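Local coordinates for protein putative ring-cleaving dioxygenase mhqO (Bacillus subtilis subsp. subtilis, PDB 3OAJ) that is a putative iron-dependent extradiol ring-cleaving dioxygenase that may contribute to the degradation of aromatic compounds, at residues H10-I15 with H217-R222; N253-R258 with F265-D270. One frame throughout, in Å; residues are numbered along the deposited sequence.

Interaction 1 pairs the strands that carry His-11 and His-218, which come from two different family repeats; interaction 2 is the hairpin that supplies Glu-266. Together they illustrate the vicinal oxygen chelate fold, in which metal ligands are gathered from separate strands of one sheet. Their centres lie about 9 Å apart, and strands 215-223 and 264-269 are direct neighbours, linked where Trp-221 N meets Glu-266 O at 2.7 Å and Trp-221 O meets Ala-268 N at 2.9 Å. Zinc occupies the site predicted to hold iron, with His-218 NE2 2.9 Å from Glu-266 OE1. A sulfate on the metal is hydrogen-bonded from both contacts, by Thr-13 and Tyr-256.

Interaction 1: H10-I15 with H217-R222; sequences HHITAI and HHIAWR. With ZN (zinc ion), chain C; SO4 (sulfate ion), chain D.
His-11 and His-218 hold one zinc ion from adjacent antiparallel strands, and the His-11 side chain illustrates how a strand presents a metal ligand. From CB the chain turns between the backbone N and the carbonyl carbon (chi1 63°), which swings the ring across toward the partner strand. CG, ND1 and CE1 lie against the methyl of Ala-220, whose CB covers one ring face, 4.0 Å from CG and 3.4 Å from CE1; CD2 meets sulfate O3 at 3.6 Å. ND1 also gives a straight hydrogen bond of 2.8 Å to ND1 of His-10, in the plane of its own ring; together with the metal bond this would hold the ring's rotation, with NE2 2.1 Å from the zinc. His-218 repeats the pattern: Thr-13 CB covers one face of its ring, 3.5 Å from CE1, and its NE2 reaches the metal at 2.3 Å. The two imidazoles meet rim to rim, their planes 80° apart. Thr-13 OG1 donates to sulfate O3 (2.7 Å). Two classic beta bulges interrupt the pairing, His-10 and His-11 opposite Ala-220, and His-217 and His-218 opposite Thr-13. On the other sheet face Ile-12 CG1 and Ile-219 CG1 touch. Strands 9-16 and 215-223 form the middle of the eight-stranded sheet, between strands 61-66 and 264-269, while strand 79-87 packs against the two isoleucines.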
loop_
_atom_site.group_PDB
_atom_site.type_symbol
_atom_site.label_atom_id
_atom_site.label_comp_id
_atom_site.label_asym_id
_atom_site.label_seq_id
_atom_site.Cartn_x
_atom_site.Cartn_y
_atom_site.Cartn_z
ATOM N N HIS A 10 6.884 0.312 -2.512
ATOM C CA HIS A 10 7.273 0.862 -1.226
ATOM C C HIS A 10 6.055 0.864 -0.302
ATOM O O HIS A 10 6.077 0.253 0.754
ATOM C CB HIS A 10 7.863 2.283 -1.408
ATOM C CG HIS A 10 8.417 2.885 -0.158
ATOM N ND1 HIS A 10 7.615 3.415 0.832
ATOM C CD2 HIS A 10 9.695 3.070 0.253
ATOM C CE1 HIS A 10 8.376 3.873 1.811
ATOM N NE2 HIS A 10 9.640 3.706 1.474
ATOM N N HIS A 11 5.000 1.563 -0.708
ATOM C CA HIS A 11 3.749 1.570 0.056
ATOM C C HIS A 11 2.605 1.873 -0.898
ATOM O O HIS A 11 2.829 2.260 -2.043
ATOM C CB HIS A 11 3.772 2.611 1.197
ATOM C CG HIS A 11 3.898 4.032 0.739
ATOM N ND1 HIS A 11 5.119 4.643 0.534
ATOM C CD2 HIS A 11 2.956 4.977 0.490
ATOM C CE1 HIS A 11 4.923 5.903 0.181
ATOM N NE2 HIS A 11 3.622 6.131 0.137
ATOM N N ILE A 12 1.386 1.647 -0.421
ATOM C CA ILE A 12 0.178 2.040 -1.107
ATOM C C ILE A 12 -0.634 2.871 -0.123
ATOM O O ILE A 12 -0.684 2.597 1.070
ATOM C CB ILE A 12 -0.610 0.762 -1.540
ATOM C CG1 ILE A 12 0.121 0.059 -2.688
ATOM C CG2 ILE A 12 -2.042 1.079 -1.942
ATOM C CD1 ILE A 12 -0.313 -1.383 -2.926
ATOM N N THR A 13 -1.315 3.883 -0.650
ATOM C CA THR A 13 -2.041 4.826 0.180
ATOM C C THR A 13 -3.487 4.920 -0.282
ATOM O O THR A 13 -3.770 5.075 -1.474
ATOM C CB THR A 13 -1.360 6.205 0.164
ATOM O OG1 THR A 13 -0.075 6.063 0.764
ATOM C CG2 THR A 13 -2.203 7.295 0.894
ATOM N N ALA A 14 -4.384 4.803 0.693
ATOM C CA ALA A 14 -5.816 4.803 0.427
ATOM C C ALA A 14 -6.590 5.746 1.335
ATOM O O ALA A 14 -6.196 5.996 2.466
ATOM C CB ALA A 14 -6.366 3.394 0.581
ATOM N N ILE A 15 -7.702 6.261 0.815
ATOM C CA ILE A 15 -8.634 7.038 1.620
ATOM C C ILE A 15 -9.697 6.061 2.107
ATOM O O ILE A 15 -10.235 5.281 1.320
ATOM C CB ILE A 15 -9.270 8.202 0.818
ATOM C CG1 ILE A 15 -8.179 9.187 0.375
ATOM C CG2 ILE A 15 -10.303 8.904 1.669
ATOM C CD1 ILE A 15 -8.677 10.371 -0.472
ATOM N N HIS A 217 -5.508 5.769 -3.414
ATOM C CA HIS A 217 -5.125 7.121 -3.854
ATOM C C HIS A 217 -3.901 7.087 -4.769
ATOM O O HIS A 217 -3.861 7.757 -5.804
ATOM C CB HIS A 217 -4.859 8.031 -2.648
ATOM C CG HIS A 217 -4.573 9.452 -3.028
ATOM N ND1 HIS A 217 -5.550 10.422 -3.071
ATOM C CD2 HIS A 217 -3.423 10.059 -3.409
ATOM C CE1 HIS A 217 -5.013 11.570 -3.450
ATOM N NE2 HIS A 217 -3.725 11.376 -3.665
ATOM N N HIS A 218 -2.887 6.313 -4.369
ATOM C CA HIS A 218 -1.686 6.171 -5.184
ATOM C C HIS A 218 -0.854 4.970 -4.780
ATOM O O HIS A 218 -1.071 4.370 -3.707
ATOM C CB HIS A 218 -0.847 7.455 -5.148
ATOM C CG HIS A 218 -0.300 7.804 -3.794
ATOM N ND1 HIS A 218 -0.963 8.653 -2.930
ATOM C CD2 HIS A 218 0.860 7.473 -3.177
ATOM C CE1 HIS A 218 -0.235 8.828 -1.841
ATOM N NE2 HIS A 218 0.868 8.110 -1.956
ATOM N N ILE A 219 0.086 4.612 -5.657
ATOM C CA ILE A 219 1.017 3.540 -5.385
ATOM C C ILE A 219 2.448 4.063 -5.454
ATOM O O ILE A 219 2.817 4.738 -6.414
ATOM C CB ILE A 219 0.762 2.328 -6.344
ATOM C CG1 ILE A 219 1.746 1.180 -6.058
ATOM C CG2 ILE A 219 0.785 2.743 -7.828
ATOM C CD1 ILE A 219 1.262 -0.193 -6.551
ATOM N N ALA A 220 3.242 3.737 -4.430
ATOM C CA ALA A 220 4.629 4.184 -4.374
ATOM C C ALA A 220 5.586 3.030 -4.646
ATOM O O ALA A 220 5.433 1.914 -4.118
ATOM C CB ALA A 220 4.934 4.801 -3.022
ATOM N N TRP A 221 6.562 3.327 -5.495
ATOM C CA TRP A 221 7.643 2.417 -5.841
ATOM C C TRP A 221 8.914 2.809 -5.105
ATOM O O TRP A 221 9.135 3.974 -4.810
ATOM C CB TRP A 221 7.864 2.474 -7.356
ATOM C CG TRP A 221 6.575 2.246 -8.095
ATOM C CD1 TRP A 221 5.736 3.201 -8.578
ATOM C CD2 TRP A 221 5.960 0.984 -8.394
ATOM N NE1 TRP A 221 4.639 2.621 -9.150
ATOM C CE2 TRP A 221 4.759 1.261 -9.065
ATOM C CE3 TRP A 221 6.321 -0.353 -8.168
ATOM C CZ2 TRP A 221 3.900 0.259 -9.508
ATOM C CZ3 TRP A 221 5.461 -1.353 -8.610
ATOM C CH2 TRP A 221 4.283 -1.034 -9.298
ATOM N N ARG A 222 9.736 1.820 -4.803
ATOM C CA ARG A 222 10.966 2.018 -4.026
ATOM C C ARG A 222 12.114 2.638 -4.798
ATOM O O ARG A 222 12.354 2.317 -5.957
ATOM C CB ARG A 222 11.444 0.678 -3.463
ATOM C CG ARG A 222 10.486 0.102 -2.431
ATOM C CD ARG A 222 10.776 -1.335 -2.099
ATOM N NE ARG A 222 12.080 -1.482 -1.481
ATOM C CZ ARG A 222 12.641 -2.644 -1.195
ATOM N NH1 ARG A 222 12.005 -3.780 -1.454
ATOM N NH2 ARG A 222 13.834 -2.663 -0.633
HETATM ZN ZN ZN C . 2.840 7.824 -0.826
HETATM S S SO4 D . 2.275 9.492 0.930
HETATM O O1 SO4 D . 1.727 10.471 -0.008
HETATM O O2 SO4 D . 2.283 9.968 2.299
HETATM O O3 SO4 D . 1.556 8.219 0.862
HETATM O O4 SO4 D . 3.680 9.293 0.562
#

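Interaction 2: N253-R258 with F265-D270; sequences NAIYFR and FEIATD. With ZN (zinc ion), chain C; SO4 (sulfate ion), chain D.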
loop_
_atom_site.group_PDB
_atom_site.type_symbol
_atom_site.label_atom_id
_atom_site.label_comp_id
_atom_site.label_asym_id
_atom_site.label_seq_id
_atom_site.Cartn_x
_atom_site.Cartn_y
_atom_site.Cartn_z
ATOM N N ASN A 253 11.504 10.235 1.712
ATOM C CA ASN A 253 11.292 11.345 0.783
ATOM C C ASN A 253 10.477 10.810 -0.394
ATOM O O ASN A 253 10.581 9.630 -0.741
ATOM C CB ASN A 253 12.631 11.921 0.312
ATOM C CG ASN A 253 13.391 12.625 1.432
ATOM O OD1 ASN A 253 12.791 13.223 2.323
ATOM N ND2 ASN A 253 14.717 12.515 1.413
ATOM N N ALA A 254 9.652 11.677 -0.971
ATOM C CA ALA A 254 8.695 11.318 -2.016
ATOM C C ALA A 254 8.755 12.231 -3.232
ATOM O O ALA A 254 8.935 13.431 -3.092
ATOM C CB ALA A 254 7.288 11.358 -1.450
ATOM N N ILE A 255 8.613 11.637 -4.421
ATOM C CA ILE A 255 8.239 12.365 -5.637
ATOM C C ILE A 255 7.027 11.670 -6.230
ATOM O O ILE A 255 6.851 10.458 -6.066
ATOM C CB ILE A 255 9.380 12.436 -6.683
ATOM C CG1 ILE A 255 9.861 11.032 -7.094
ATOM C CG2 ILE A 255 10.545 13.245 -6.115
ATOM C CD1 ILE A 255 10.938 11.038 -8.184
ATOM N N TYR A 256 6.200 12.453 -6.914
ATOM C CA TYR A 256 4.942 11.949 -7.500
ATOM C C TYR A 256 4.850 12.271 -8.987
ATOM O O TYR A 256 5.268 13.344 -9.432
ATOM C CB TYR A 256 3.722 12.569 -6.794
ATOM C CG TYR A 256 3.711 12.411 -5.282
ATOM C CD1 TYR A 256 3.033 11.354 -4.671
ATOM C CD2 TYR A 256 4.407 13.310 -4.460
ATOM C CE1 TYR A 256 3.035 11.209 -3.272
ATOM C CE2 TYR A 256 4.414 13.180 -3.078
ATOM C CZ TYR A 256 3.734 12.125 -2.488
ATOM O OH TYR A 256 3.739 11.991 -1.110
ATOM N N PHE A 257 4.249 11.355 -9.740
ATOM C CA PHE A 257 3.931 11.618 -11.144
ATOM C C PHE A 257 2.715 10.818 -11.551
ATOM O O PHE A 257 2.605 9.629 -11.205
ATOM C CB PHE A 257 5.125 11.337 -12.073
ATOM C CG PHE A 257 5.553 9.890 -12.149
ATOM C CD1 PHE A 257 6.320 9.315 -11.139
ATOM C CD2 PHE A 257 5.258 9.115 -13.289
ATOM C CE1 PHE A 257 6.759 7.979 -11.235
ATOM C CE2 PHE A 257 5.691 7.789 -13.390
ATOM C CZ PHE A 257 6.444 7.227 -12.368
ATOM N N ARG A 258 1.796 11.480 -12.253
ATOM C CA ARG A 258 0.641 10.772 -12.795
ATOM C C ARG A 258 1.019 10.145 -14.112
ATOM O O ARG A 258 1.559 10.817 -15.009
ATOM C CB ARG A 258 -0.568 11.697 -12.967
ATOM C CG ARG A 258 -1.852 10.873 -13.136
ATOM C CD ARG A 258 -3.079 11.647 -12.826
ATOM N NE ARG A 258 -3.158 12.107 -11.444
ATOM C CZ ARG A 258 -3.762 11.461 -10.451
ATOM N NH1 ARG A 258 -4.328 10.264 -10.648
ATOM N NH2 ARG A 258 -3.806 12.022 -9.246
ATOM N N PHE A 265 1.438 7.648 -9.481
ATOM C CA PHE A 265 2.590 6.887 -9.014
ATOM C C PHE A 265 3.448 7.773 -8.113
ATOM O O PHE A 265 3.425 9.011 -8.202
ATOM C CB PHE A 265 3.457 6.470 -10.213
ATOM C CG PHE A 265 3.031 5.168 -10.893
ATOM C CD1 PHE A 265 1.774 4.600 -10.696
ATOM C CD2 PHE A 265 3.904 4.548 -11.787
ATOM C CE1 PHE A 265 1.408 3.434 -11.341
ATOM C CE2 PHE A 265 3.551 3.350 -12.437
ATOM C CZ PHE A 265 2.295 2.800 -12.217
ATOM N N GLU A 266 4.252 7.126 -7.285
ATOM C CA GLU A 266 5.166 7.838 -6.404
ATOM C C GLU A 266 6.465 7.046 -6.401
ATOM O O GLU A 266 6.442 5.832 -6.583
ATOM C CB GLU A 266 4.563 7.897 -4.994
ATOM C CG GLU A 266 5.513 8.402 -3.877
ATOM C CD GLU A 266 4.879 8.364 -2.511
ATOM O OE1 GLU A 266 3.707 7.954 -2.386
ATOM O OE2 GLU A 266 5.572 8.732 -1.541
ATOM N N ILE A 267 7.593 7.736 -6.267
ATOM C CA ILE A 267 8.851 7.067 -5.904
ATOM C C ILE A 267 9.189 7.535 -4.493
ATOM O O ILE A 267 9.295 8.736 -4.248
ATOM C CB ILE A 267 10.015 7.396 -6.871
ATOM C CG1 ILE A 267 9.600 7.226 -8.349
ATOM C CG2 ILE A 267 11.307 6.609 -6.470
ATOM C CD1 ILE A 267 9.225 5.841 -8.758
ATOM N N ALA A 268 9.351 6.576 -3.583
ATOM C CA ALA A 268 9.658 6.829 -2.183
ATOM C C ALA A 268 10.952 6.136 -1.808
ATOM O O ALA A 268 11.192 4.984 -2.190
ATOM C CB ALA A 268 8.536 6.310 -1.301
ATOM N N THR A 269 11.775 6.830 -1.036
ATOM C CA THR A 269 13.032 6.263 -0.608
ATOM C C THR A 269 12.845 5.208 0.475
ATOM O O THR A 269 12.011 5.376 1.384
ATOM C CB THR A 269 13.978 7.344 -0.056
ATOM O OG1 THR A 269 13.378 8.008 1.062
ATOM C CG2 THR A 269 14.365 8.364 -1.125
ATOM N N ASP A 270 13.633 4.129 0.412
ATOM C CA ASP A 270 13.585 3.126 1.481
ATOM C C ASP A 270 13.897 3.741 2.857
ATOM O O ASP A 270 13.126 3.546 3.795
ATOM C CB ASP A 270 14.494 1.911 1.198
ATOM C CG ASP A 270 13.931 0.985 0.116
ATOM O OD1 ASP A 270 12.751 1.146 -0.284
ATOM O OD2 ASP A 270 14.686 0.105 -0.359
HETATM ZN ZN ZN C . 2.840 7.824 -0.826
HETATM S S SO4 D . 2.275 9.492 0.930
HETATM O O1 SO4 D . 1.727 10.471 -0.008
HETATM O O2 SO4 D . 2.283 9.968 2.299
HETATM O O3 SO4 D . 1.556 8.219 0.862
HETATM O O4 SO4 D . 3.680 9.293 0.562
#
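A beta hairpin of strands 253-258 and 264-269 delivers the carboxylate of the metal site, and the side chains around Glu-266 show how a strand pair can wall such a site. The Ile-255/Ile-267 and Phe-257/Phe-265 pairs are each hydrogen-bonded in both directions. Glu-266 and Tyr-256, a non-hydrogen-bonded pair, run out from the sheet alongside each other. CG of Glu-266 stands anti to its backbone N (chi1 170°) and the chain runs on extended, carrying OE1 to the zinc, at a short 1.8 Å as modelled. The tyrosine ring follows, its CE1 3.4 Å from OE1, with ring and carboxylate planes 37° apart. Beyond the ring, Tyr-256 OH donates to sulfate O1 at 2.8 Å and also bonds to Arg-249. The methyl of Ala-254 comes to 3.1 Å from Glu-266 OE2. In the vicinal oxygen chelate fold, as in extradiol dioxygenases of this family, a glutamate late in the second repeat completes the ligand set begun by two histidines, here His-11 and His-218.

The opposite sheet face is apolar. Ile-255 CG1 packs on Ile-267 CB at 3.6 Å, and Phe-265 sets its CB over one face of the Phe-257 ring while its own ring edge turns toward that ring in an offset edge-to-face stack (planes 79° apart, CZ of Phe-257 to CD2 of Phe-265 3.7 Å). Helix 226-238 covers this side, touching Ile-255 and Phe-257. At the hairpin's open end Thr-269 OG1 accepts from Asn-253 N at 3.0 Å and is also hydrogen-bonded to Pro-271 O.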